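Long-range contact in tubulin-specific chaperone (Trypanosoma brucei, PDB 4B6W), which is tubulin-binding cofactor B, represented by its ubiquitin-like domain, and probably binds alpha-tubulin and microtubule plus ends: residues 1-13 and 71-83. Sequence-based numbering, arbitrary orientation.
Sequences SVVKVSLTHSASR and QCRDEFVIHVVDL
Thr8 and His79 face each other across the parallel strands 2-9 and 77-82. Their side chains cross at about a right angle. Thr8 OG1 lies at the edge of the imidazole, near its plane, 2.7 Å from His79 ND1; either atom could be the donor. With chi1 at 176° the His79 ring lies over toward Thr8, and chi2 of 66° brings ND1 to the hydroxyl. On the same face Ser6 OG touches Val77 CG2, and one water links Ser6 OG to Phe76 O.

On the other face Leu7 and Ile78 run side by side, pointing the same way, with Leu7 CD2 3.7 Å from Ile78 CB. Val5 CG2 packs on Ile78 CD1, and Val5 CG1 reaches Cys72 SG. His9 lays its CD2 edge against Val80, while NE2 makes a weak 3.4 Å bond to Asp82 OD2. Ring and carboxylate planes are 61° apart. Thr40 OG1 hydrogen-bonds both His9 NE2 and Asp82 OD2 and is the stronger partner of Asp82.

The pairing runs on beyond the four bridged pairs. Ser10 N gives a nearly straight bond to Val80 O (2.7 Å), and Glu75 N bonds to Lys4 O. Two side chains stand in for backbone acceptors: Ser10 OG takes Asp82 N at 2.8 Å, and Asp74 OD1 takes Lys4 N at 2.8 Å. The long salt bridge from Lys4 NZ to Glu75 OE1 spans 3.6 Å.

This is the central parallel pair of the ubiquitin-like fold. Strand 15-22 flanks 2-9, strand 45-50 flanks 77-82, and Val34 of helix 27-35 packs on Leu7 and Val80.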
# COMPACT_ATOMS: atom_id res chain seq x y z
N SER A 1 0.45 -15.59 7.19
CA SER A 1 1.86 -15.05 7.17
C SER A 1 2.26 -14.19 5.93
O SER A 1 3.15 -13.35 6.04
CB SER A 1 2.84 -16.19 7.34
OG SER A 1 4.15 -15.73 7.57
N VAL A 2 1.61 -14.39 4.78
CA VAL A 2 1.80 -13.53 3.59
C VAL A 2 0.44 -13.22 2.96
O VAL A 2 -0.43 -14.07 2.97
CB VAL A 2 2.70 -14.22 2.51
CG1 VAL A 2 2.62 -13.48 1.15
CG2 VAL A 2 4.17 -14.31 2.97
N VAL A 3 0.27 -12.03 2.39
CA VAL A 3 -0.98 -11.63 1.74
C VAL A 3 -0.83 -11.29 0.26
O VAL A 3 0.22 -10.83 -0.17
CB VAL A 3 -1.65 -10.40 2.44
CG1 VAL A 3 -2.30 -10.84 3.76
CG2 VAL A 3 -0.65 -9.25 2.64
N LYS A 4 -1.88 -11.56 -0.50
CA LYS A 4 -2.01 -11.15 -1.88
C LYS A 4 -2.88 -9.90 -1.91
O LYS A 4 -4.04 -9.96 -1.51
CB LYS A 4 -2.69 -12.25 -2.70
CG LYS A 4 -2.71 -12.00 -4.21
CD LYS A 4 -3.42 -13.14 -4.97
CE LYS A 4 -4.92 -12.94 -5.01
NZ LYS A 4 -5.51 -13.39 -6.29
N VAL A 5 -2.34 -8.77 -2.38
CA VAL A 5 -3.10 -7.52 -2.50
C VAL A 5 -2.94 -6.91 -3.90
O VAL A 5 -2.11 -7.35 -4.69
CB VAL A 5 -2.69 -6.49 -1.40
CG1 VAL A 5 -2.92 -7.07 -0.06
CG2 VAL A 5 -1.20 -6.08 -1.52
N SER A 6 -3.76 -5.92 -4.22
CA SER A 6 -3.51 -5.14 -5.43
C SER A 6 -3.09 -3.71 -5.08
O SER A 6 -3.25 -3.26 -3.98
CB SER A 6 -4.71 -5.16 -6.39
OG SER A 6 -5.92 -4.93 -5.71
N LEU A 7 -2.50 -3.01 -6.04
CA LEU A 7 -2.04 -1.66 -5.79
C LEU A 7 -2.73 -0.76 -6.78
O LEU A 7 -2.79 -1.08 -7.99
CB LEU A 7 -0.55 -1.52 -5.97
CG LEU A 7 0.42 -2.36 -5.16
CD1 LEU A 7 1.86 -2.10 -5.64
CD2 LEU A 7 0.27 -2.04 -3.69
N THR A 8 -3.23 0.35 -6.24
CA THR A 8 -3.78 1.44 -7.01
C THR A 8 -2.98 2.71 -6.66
O THR A 8 -2.22 2.73 -5.70
CB THR A 8 -5.27 1.63 -6.69
OG1 THR A 8 -5.42 1.90 -5.28
CG2 THR A 8 -6.07 0.38 -7.05
N HIS A 9 -3.18 3.77 -7.44
CA HIS A 9 -2.38 4.98 -7.33
C HIS A 9 -3.24 6.21 -7.52
O HIS A 9 -3.87 6.33 -8.53
CB HIS A 9 -1.27 4.97 -8.40
CG HIS A 9 -0.28 6.07 -8.24
ND1 HIS A 9 0.09 6.91 -9.27
CD2 HIS A 9 0.42 6.50 -7.15
CE1 HIS A 9 0.96 7.80 -8.82
NE2 HIS A 9 1.17 7.58 -7.53
N SER A 10 -3.22 7.14 -6.56
CA SER A 10 -4.08 8.33 -6.60
C SER A 10 -3.84 9.30 -7.77
O SER A 10 -4.69 10.15 -8.03
CB SER A 10 -3.96 9.13 -5.29
OG SER A 10 -2.75 9.85 -5.19
N ALA A 11 -2.70 9.17 -8.46
CA ALA A 11 -2.30 10.09 -9.51
C ALA A 11 -2.15 9.39 -10.84
O ALA A 11 -1.56 9.95 -11.74
CB ALA A 11 -1.00 10.75 -9.14
N SER A 12 -2.69 8.19 -11.00
CA SER A 12 -2.64 7.54 -12.30
C SER A 12 -3.74 6.52 -12.49
O SER A 12 -4.48 6.18 -11.57
CB SER A 12 -1.25 6.87 -12.55
OG SER A 12 -1.11 5.60 -11.93
N ARG A 13 -3.83 6.03 -13.72
CA ARG A 13 -4.72 4.92 -13.99
C ARG A 13 -4.06 3.53 -13.76
O ARG A 13 -4.76 2.52 -13.78
CB ARG A 13 -5.34 5.05 -15.40
CG ARG A 13 -4.32 5.05 -16.51
CD ARG A 13 -4.98 5.18 -17.86
NE ARG A 13 -5.19 6.56 -18.25
CZ ARG A 13 -5.75 6.92 -19.40
NH1 ARG A 13 -6.18 5.99 -20.24
NH2 ARG A 13 -5.90 8.20 -19.71
N GLN A 71 -4.18 -5.50 10.18
CA GLN A 71 -5.11 -6.61 9.94
C GLN A 71 -5.37 -6.80 8.44
O GLN A 71 -6.46 -7.16 8.02
CB GLN A 71 -6.41 -6.43 10.75
CG GLN A 71 -6.21 -6.25 12.25
CD GLN A 71 -7.50 -5.93 13.02
OE1 GLN A 71 -8.10 -4.82 12.90
NE2 GLN A 71 -7.91 -6.89 13.88
N CYS A 72 -4.33 -6.58 7.63
CA CYS A 72 -4.43 -6.82 6.20
C CYS A 72 -4.71 -8.29 5.87
O CYS A 72 -4.21 -9.20 6.54
CB CYS A 72 -3.18 -6.33 5.51
SG CYS A 72 -3.30 -6.35 3.72
N ARG A 73 -5.54 -8.52 4.85
CA ARG A 73 -5.94 -9.85 4.44
C ARG A 73 -5.79 -9.97 2.94
O ARG A 73 -5.59 -8.97 2.25
CB ARG A 73 -7.39 -10.16 4.81
CG ARG A 73 -7.78 -9.93 6.29
CD ARG A 73 -7.03 -10.83 7.27
NE ARG A 73 -7.46 -10.60 8.66
CZ ARG A 73 -8.61 -11.04 9.17
NH1 ARG A 73 -9.49 -11.74 8.43
NH2 ARG A 73 -8.91 -10.78 10.45
N ASP A 74 -5.91 -11.19 2.43
CA ASP A 74 -5.89 -11.41 1.00
C ASP A 74 -7.04 -10.62 0.35
O ASP A 74 -8.14 -10.53 0.91
CB ASP A 74 -6.03 -12.89 0.65
CG ASP A 74 -4.79 -13.69 0.98
OD1 ASP A 74 -3.71 -13.36 0.51
OD2 ASP A 74 -4.89 -14.68 1.71
N GLU A 75 -6.74 -10.07 -0.82
CA GLU A 75 -7.70 -9.42 -1.71
C GLU A 75 -8.00 -7.99 -1.29
O GLU A 75 -8.87 -7.34 -1.86
CB GLU A 75 -9.00 -10.24 -1.87
CG GLU A 75 -8.83 -11.80 -1.90
CD GLU A 75 -7.78 -12.29 -2.90
OE1 GLU A 75 -7.54 -11.54 -3.89
OE2 GLU A 75 -7.21 -13.43 -2.71
N PHE A 76 -7.25 -7.50 -0.31
CA PHE A 76 -7.31 -6.12 0.14
C PHE A 76 -6.55 -5.27 -0.87
O PHE A 76 -5.82 -5.82 -1.69
CB PHE A 76 -6.67 -5.96 1.52
CG PHE A 76 -7.59 -6.26 2.68
CD1 PHE A 76 -8.61 -7.18 2.57
CD2 PHE A 76 -7.39 -5.63 3.89
CE1 PHE A 76 -9.43 -7.45 3.65
CE2 PHE A 76 -8.20 -5.91 4.99
CZ PHE A 76 -9.22 -6.81 4.87
N VAL A 77 -6.71 -3.94 -0.79
CA VAL A 77 -6.15 -3.04 -1.78
C VAL A 77 -5.31 -2.01 -1.05
O VAL A 77 -5.77 -1.37 -0.09
CB VAL A 77 -7.26 -2.34 -2.61
CG1 VAL A 77 -6.69 -1.30 -3.56
CG2 VAL A 77 -8.08 -3.37 -3.38
N ILE A 78 -4.06 -1.89 -1.46
CA ILE A 78 -3.23 -0.83 -0.92
C ILE A 78 -3.28 0.28 -1.96
O ILE A 78 -2.84 0.08 -3.11
CB ILE A 78 -1.78 -1.27 -0.69
CG1 ILE A 78 -1.66 -2.21 0.51
CG2 ILE A 78 -0.90 -0.05 -0.45
CD1 ILE A 78 -0.27 -2.76 0.73
N HIS A 79 -3.85 1.43 -1.57
CA HIS A 79 -3.99 2.59 -2.46
C HIS A 79 -2.90 3.59 -2.12
O HIS A 79 -2.73 3.98 -0.97
CB HIS A 79 -5.38 3.20 -2.33
CG HIS A 79 -5.58 4.45 -3.13
ND1 HIS A 79 -5.57 4.46 -4.51
CD2 HIS A 79 -5.83 5.73 -2.74
CE1 HIS A 79 -5.81 5.68 -4.94
NE2 HIS A 79 -5.97 6.48 -3.89
N VAL A 80 -2.14 3.99 -3.14
CA VAL A 80 -1.02 4.90 -2.94
C VAL A 80 -1.43 6.37 -3.18
O VAL A 80 -1.75 6.75 -4.31
CB VAL A 80 0.18 4.50 -3.85
CG1 VAL A 80 1.36 5.41 -3.65
CG2 VAL A 80 0.54 3.03 -3.61
N VAL A 81 -1.43 7.18 -2.12
CA VAL A 81 -1.76 8.58 -2.26
C VAL A 81 -0.46 9.36 -2.49
O VAL A 81 0.47 9.26 -1.72
CB VAL A 81 -2.54 9.12 -1.04
CG1 VAL A 81 -3.04 10.54 -1.35
CG2 VAL A 81 -3.70 8.21 -0.70
N ASP A 82 -0.43 10.10 -3.59
CA ASP A 82 0.76 10.78 -4.06
C ASP A 82 0.74 12.22 -3.57
O ASP A 82 -0.15 13.00 -3.96
CB ASP A 82 0.81 10.74 -5.60
CG ASP A 82 2.15 11.22 -6.17
OD1 ASP A 82 2.62 12.29 -5.77
OD2 ASP A 82 2.76 10.52 -7.01
N LEU A 83 1.71 12.56 -2.73
CA LEU A 83 1.84 13.91 -2.16
C LEU A 83 2.99 14.76 -2.76
O LEU A 83 3.28 15.86 -2.25
CB LEU A 83 2.06 13.82 -0.64
CG LEU A 83 0.88 13.40 0.25
CD1 LEU A 83 0.44 12.00 -0.02
CD2 LEU A 83 1.28 13.55 1.73
O HOH W 1 -6.78 -6.84 -4.17